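Local coordinates for 2-hydroxyisobutanoyl-CoA mutase large subunit (Aquincola tertiaricarbonis, PDB 4R3U), which works with its cobalamin-binding small subunit to interconvert 2-hydroxyisobutyryl-CoA and (S)-3-hydroxybutyryl-CoA, at residues Ile236-Ala241 and Thr283-His288; Leu275-Asn280 and Gly445-Ile450. All blocks are in the same frame, centred on the assembly; numbering follows the deposited sequence.

Interaction 1. Residues Ile236-Ala241 and Thr283-His288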
loop_
_atom_site.group_PDB
_atom_site.type_symbol
_atom_site.label_atom_id
_atom_site.label_comp_id
_atom_site.label_asym_id
_atom_site.label_seq_id
_atom_site.Cartn_x
_atom_site.Cartn_y
_atom_site.Cartn_z
ATOM N N ILE A 236 7.408 0.123 -38.746
ATOM C CA ILE A 236 7.564 -0.795 -37.616
ATOM C C ILE A 236 6.272 -1.601 -37.492
ATOM O O ILE A 236 6.325 -2.829 -37.416
ATOM C CB ILE A 236 7.949 -0.072 -36.293
ATOM C CG1 ILE A 236 9.355 0.546 -36.386
ATOM C CG2 ILE A 236 7.834 -1.019 -35.100
ATOM C CD1 ILE A 236 9.644 1.627 -35.253
ATOM N N ILE A 237 5.126 -0.904 -37.532
ATOM C CA ILE A 237 3.794 -1.504 -37.404
ATOM C C ILE A 237 3.484 -2.484 -38.502
ATOM O O ILE A 237 3.170 -3.628 -38.175
ATOM C CB ILE A 237 2.676 -0.452 -37.144
ATOM C CG1 ILE A 237 2.795 0.095 -35.696
ATOM C CG2 ILE A 237 1.266 -1.026 -37.420
ATOM C CD1 ILE A 237 2.099 1.435 -35.461
ATOM N N THR A 238 3.620 -2.071 -39.789
ATOM C CA THR A 238 3.360 -2.939 -40.961
ATOM C C THR A 238 4.289 -4.151 -41.039
ATOM O O THR A 238 3.818 -5.235 -41.365
ATOM C CB THR A 238 3.348 -2.153 -42.263
ATOM O OG1 THR A 238 4.640 -1.578 -42.481
ATOM C CG2 THR A 238 2.279 -1.072 -42.277
ATOM N N TYR A 239 5.598 -3.974 -40.744
ATOM C CA TYR A 239 6.575 -5.068 -40.764
ATOM C C TYR A 239 6.183 -6.147 -39.719
ATOM O O TYR A 239 6.106 -7.337 -40.058
ATOM C CB TYR A 239 8.025 -4.555 -40.526
ATOM C CG TYR A 239 9.021 -5.679 -40.310
ATOM C CD1 TYR A 239 9.593 -6.345 -41.389
ATOM C CD2 TYR A 239 9.311 -6.147 -39.027
ATOM C CE1 TYR A 239 10.439 -7.439 -41.199
ATOM C CE2 TYR A 239 10.136 -7.256 -38.827
ATOM C CZ TYR A 239 10.718 -7.883 -39.916
ATOM O OH TYR A 239 11.553 -8.962 -39.728
ATOM N N SER A 240 5.993 -5.715 -38.453
ATOM C CA SER A 240 5.614 -6.579 -37.336
ATOM C C SER A 240 4.336 -7.369 -37.605
ATOM O O SER A 240 4.288 -8.552 -37.278
ATOM C CB SER A 240 5.445 -5.765 -36.060
ATOM O OG SER A 240 6.703 -5.331 -35.585
ATOM N N ALA A 241 3.309 -6.719 -38.206
ATOM C CA ALA A 241 2.024 -7.342 -38.530
ATOM C C ALA A 241 2.206 -8.512 -39.486
ATOM O O ALA A 241 1.585 -9.563 -39.303
ATOM C CB ALA A 241 1.079 -6.319 -39.131
ATOM N N THR A 283 -3.562 2.373 -42.153
ATOM C CA THR A 283 -4.648 1.987 -43.062
ATOM C C THR A 283 -4.537 2.614 -44.442
ATOM O O THR A 283 -5.008 2.016 -45.420
ATOM C CB THR A 283 -6.040 2.124 -42.431
ATOM O OG1 THR A 283 -6.274 3.482 -42.078
ATOM C CG2 THR A 283 -6.224 1.216 -41.237
ATOM N N LYS A 284 -3.849 3.788 -44.519
ATOM C CA LYS A 284 -3.566 4.547 -45.740
ATOM C C LYS A 284 -2.740 3.686 -46.708
ATOM O O LYS A 284 -2.863 3.853 -47.916
ATOM C CB LYS A 284 -2.805 5.826 -45.368
ATOM C CG LYS A 284 -2.928 6.994 -46.333
ATOM C CD LYS A 284 -2.059 8.170 -45.843
ATOM C CE LYS A 284 -1.559 9.056 -46.983
ATOM N NZ LYS A 284 -0.287 9.768 -46.647
ATOM N N THR A 285 -1.944 2.728 -46.174
ATOM C CA THR A 285 -1.110 1.784 -46.950
ATOM C C THR A 285 -1.964 0.676 -47.583
ATOM O O THR A 285 -1.441 -0.161 -48.320
ATOM C CB THR A 285 -0.041 1.094 -46.044
ATOM O OG1 THR A 285 -0.688 0.178 -45.153
ATOM C CG2 THR A 285 0.826 2.073 -45.272
ATOM N N GLY A 286 -3.244 0.644 -47.244
ATOM C CA GLY A 286 -4.162 -0.384 -47.706
ATOM C C GLY A 286 -4.254 -1.555 -46.750
ATOM O O GLY A 286 -4.955 -2.536 -47.023
ATOM N N MET A 287 -3.540 -1.466 -45.607
ATOM C CA MET A 287 -3.582 -2.491 -44.566
ATOM C C MET A 287 -4.874 -2.298 -43.795
ATOM O O MET A 287 -5.122 -1.203 -43.297
ATOM C CB MET A 287 -2.372 -2.401 -43.625
ATOM C CG MET A 287 -2.408 -3.441 -42.534
ATOM S SD MET A 287 -0.855 -3.687 -41.682
ATOM C CE MET A 287 -0.011 -4.694 -42.894
ATOM N N HIS A 288 -5.708 -3.346 -43.732
ATOM C CA HIS A 288 -6.977 -3.333 -43.025
ATOM C C HIS A 288 -6.671 -3.268 -41.545
ATOM O O HIS A 288 -5.739 -3.928 -41.076
ATOM C CB HIS A 288 -7.767 -4.618 -43.347
ATOM C CG HIS A 288 -9.175 -4.638 -42.814
ATOM N ND1 HIS A 288 -9.440 -4.824 -41.463
ATOM C CD2 HIS A 288 -10.351 -4.524 -43.473
ATOM C CE1 HIS A 288 -10.758 -4.781 -41.344
ATOM N NE2 HIS A 288 -11.349 -4.605 -42.523
#
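T238 and A241 meet M287 through apolar contact, with no hydrogen bond between the two segments. The sulfur does the touching: M287 SD lies 4.1 Å from T238 CG2 and equally far from A241 CB. Because M287 CG stands trans to its own backbone N (chi1 179°), the chain runs out from the loop to the helix, and the bend at chi3 (-78°) leaves CE 4.2 Å from T238 O. A flexible, unbranched methionine suits two small groups, a methyl and a CB, about one helical turn apart. A looser contact adds T285, whose OG1 is 4.3 Å from T238 CG2.

The polar atoms look to their own segments or close neighbours. T238 OG1 bonds to R234 O, one turn back in its helix, which leaves the methyl for M287. T285 OG1 bonds to V282 O and also receives a weak bond from M287 N, at 3.3 Å. The type I turn T283-G286 is closed by G286 N to T283 O at 2.9 Å, and the positive phi of G286 explains the glycine.

The side chain of A241 is about 7 Å from that of the substrate-binding R295. In this TIM-barrel mutase, the contact sets helix 226-243 beside the loop leading from helix 264-283 to strand 298-302. V282 of helix 264-283 also touches T238 and M287, while helix 183-196 packs against I236, Y239 and S240.

Interaction 2. Residues Leu275-Asn280 and Gly445-Ile450; sequences LITYVN and GTIKLI
T277 meets two successive residues of the short helix, T446 and I447, with one branch for each. Its OG1 comes up to T446, 3.1 Å from that residue's OG1 and 3.2 Å from its CB. The methyl serves I447: T277 CG2 is 4.1 Å from I447 CD1, the end of a side chain that reaches back towards the longer helix. At chi1 -47° T277 places OG1 beside its backbone N and CG2 trans to that N, an arrangement that directs the hydroxyl to T446 and the methyl to I447. A threonine, half polar and half apolar, fits such a divided neighbourhood.

Helix 264-283 belongs to the TIM barrel of the acyl-CoA mutases, and helix 446-451, far along the chain, meets it with its N-terminal turn. Further out, A273 O accepts a hydrogen bond from T277 OG1 and a weak one from T446 OG1, bringing both hydroxyls to one carbonyl. With an alanine in place of T277, I447 CD1 would probably face a gap and A273 O would lose a hydrogen-bonding hydroxyl. G445 is the N-cap, with a positive phi that suits glycine, while L213 of helix 213-219 touches both T277 and I450.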
loop_
_atom_site.group_PDB
_atom_site.type_symbol
_atom_site.label_atom_id
_atom_site.label_comp_id
_atom_site.label_asym_id
_atom_site.label_seq_id
_atom_site.Cartn_x
_atom_site.Cartn_y
_atom_site.Cartn_z
ATOM N N LEU A 275 -3.249 7.617 -31.173
ATOM C CA LEU A 275 -3.721 6.350 -31.732
ATOM C C LEU A 275 -4.426 6.585 -33.080
ATOM O O LEU A 275 -4.099 5.911 -34.061
ATOM C CB LEU A 275 -4.668 5.606 -30.757
ATOM C CG LEU A 275 -5.583 4.537 -31.397
ATOM C CD1 LEU A 275 -4.837 3.237 -31.666
ATOM C CD2 LEU A 275 -6.806 4.318 -30.576
ATOM N N ILE A 276 -5.374 7.527 -33.120
ATOM C CA ILE A 276 -6.135 7.848 -34.324
ATOM C C ILE A 276 -5.208 8.187 -35.511
ATOM O O ILE A 276 -5.373 7.620 -36.591
ATOM C CB ILE A 276 -7.209 8.928 -34.023
ATOM C CG1 ILE A 276 -8.355 8.314 -33.193
ATOM C CG2 ILE A 276 -7.715 9.625 -35.344
ATOM C CD1 ILE A 276 -9.077 9.311 -32.273
ATOM N N THR A 277 -4.193 9.038 -35.270
ATOM C CA THR A 277 -3.197 9.453 -36.263
ATOM C C THR A 277 -2.479 8.231 -36.840
ATOM O O THR A 277 -2.369 8.114 -38.064
ATOM C CB THR A 277 -2.248 10.466 -35.628
ATOM O OG1 THR A 277 -3.025 11.430 -34.932
ATOM C CG2 THR A 277 -1.351 11.159 -36.632
ATOM N N TYR A 278 -2.034 7.314 -35.964
ATOM C CA TYR A 278 -1.317 6.081 -36.298
ATOM C C TYR A 278 -2.140 5.121 -37.132
ATOM O O TYR A 278 -1.637 4.619 -38.139
ATOM C CB TYR A 278 -0.777 5.393 -35.018
ATOM C CG TYR A 278 0.398 6.097 -34.346
ATOM C CD1 TYR A 278 1.462 6.604 -35.099
ATOM C CD2 TYR A 278 0.488 6.175 -32.956
ATOM C CE1 TYR A 278 2.553 7.218 -34.489
ATOM C CE2 TYR A 278 1.571 6.799 -32.332
ATOM C CZ TYR A 278 2.616 7.297 -33.103
ATOM O OH TYR A 278 3.711 7.899 -32.528
ATOM N N VAL A 279 -3.400 4.883 -36.742
ATOM C CA VAL A 279 -4.321 3.986 -37.439
ATOM C C VAL A 279 -4.586 4.484 -38.850
ATOM O O VAL A 279 -4.584 3.683 -39.801
ATOM C CB VAL A 279 -5.637 3.745 -36.650
ATOM C CG1 VAL A 279 -6.585 2.820 -37.426
ATOM C CG2 VAL A 279 -5.344 3.168 -35.271
ATOM N N ASN A 280 -4.776 5.813 -38.992
ATOM C CA ASN A 280 -4.990 6.469 -40.292
ATOM C C ASN A 280 -3.774 6.290 -41.214
ATOM O O ASN A 280 -3.944 5.970 -42.390
ATOM C CB ASN A 280 -5.310 7.951 -40.107
ATOM C CG ASN A 280 -6.679 8.249 -39.529
ATOM O OD1 ASN A 280 -7.665 7.557 -39.780
ATOM N ND2 ASN A 280 -6.786 9.337 -38.791
ATOM N N GLY A 445 -6.405 18.236 -36.428
ATOM C CA GLY A 445 -5.625 17.024 -36.216
ATOM C C GLY A 445 -4.448 17.170 -35.278
ATOM O O GLY A 445 -4.042 18.278 -34.920
ATOM N N THR A 446 -3.883 16.020 -34.917
ATOM C CA THR A 446 -2.797 15.845 -33.969
ATOM C C THR A 446 -1.554 16.559 -34.407
ATOM O O THR A 446 -1.080 17.418 -33.672
ATOM C CB THR A 446 -2.615 14.349 -33.675
ATOM O OG1 THR A 446 -3.808 13.837 -33.095
ATOM C CG2 THR A 446 -1.459 14.057 -32.794
ATOM N N ILE A 447 -1.025 16.209 -35.595
ATOM C CA ILE A 447 0.206 16.773 -36.164
ATOM C C ILE A 447 0.211 18.285 -36.206
ATOM O O ILE A 447 1.164 18.886 -35.703
ATOM C CB ILE A 447 0.684 16.056 -37.455
ATOM C CG1 ILE A 447 0.984 14.572 -37.126
ATOM C CG2 ILE A 447 1.927 16.752 -38.044
ATOM C CD1 ILE A 447 1.375 13.738 -38.246
ATOM N N LYS A 448 -0.882 18.898 -36.690
ATOM C CA LYS A 448 -1.023 20.361 -36.748
ATOM C C LYS A 448 -0.981 21.007 -35.359
ATOM O O LYS A 448 -0.290 22.009 -35.178
ATOM C CB LYS A 448 -2.296 20.790 -37.509
ATOM C CG LYS A 448 -2.387 20.275 -38.953
ATOM C CD LYS A 448 -1.230 20.661 -39.942
ATOM C CE LYS A 448 -0.268 19.518 -40.309
ATOM N NZ LYS A 448 -0.933 18.211 -40.654
ATOM N N LEU A 449 -1.678 20.396 -34.379
ATOM C CA LEU A 449 -1.736 20.848 -32.992
ATOM C C LEU A 449 -0.404 20.665 -32.285
ATOM O O LEU A 449 -0.082 21.469 -31.412
ATOM C CB LEU A 449 -2.882 20.154 -32.240
ATOM C CG LEU A 449 -4.248 20.863 -32.177
ATOM C CD1 LEU A 449 -4.565 21.596 -33.457
ATOM C CD2 LEU A 449 -5.354 19.874 -31.868
ATOM N N ILE A 450 0.378 19.634 -32.675
ATOM C CA ILE A 450 1.734 19.378 -32.169
ATOM C C ILE A 450 2.612 20.492 -32.732
ATOM O O ILE A 450 3.372 21.103 -31.982
ATOM C CB ILE A 450 2.260 17.947 -32.534
ATOM C CG1 ILE A 450 1.596 16.859 -31.648
ATOM C CG2 ILE A 450 3.788 17.869 -32.461
ATOM C CD1 ILE A 450 1.918 15.372 -32.035
#

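From the N terminus, the chain first passes through 236-241 on helix 226-243, then along helix 264-283 through 275-280, and on into 283-288, where interaction 1 closes a loop of 41 intervening residues. Interaction 2, opened at 275-280 before that loop is shut, is completed only at 445-450, after 164 further residues. The segments therefore alternate and the two contacts cross. Helix 264-283 is the shared element: the loop beyond its C-terminal end meets the earlier helix 226-243, while its C-terminal half, around T277, meets helix 446-451. The contact centres lie about 16 Å apart, and the pair ties that loop and its helix to an earlier and a much later helix.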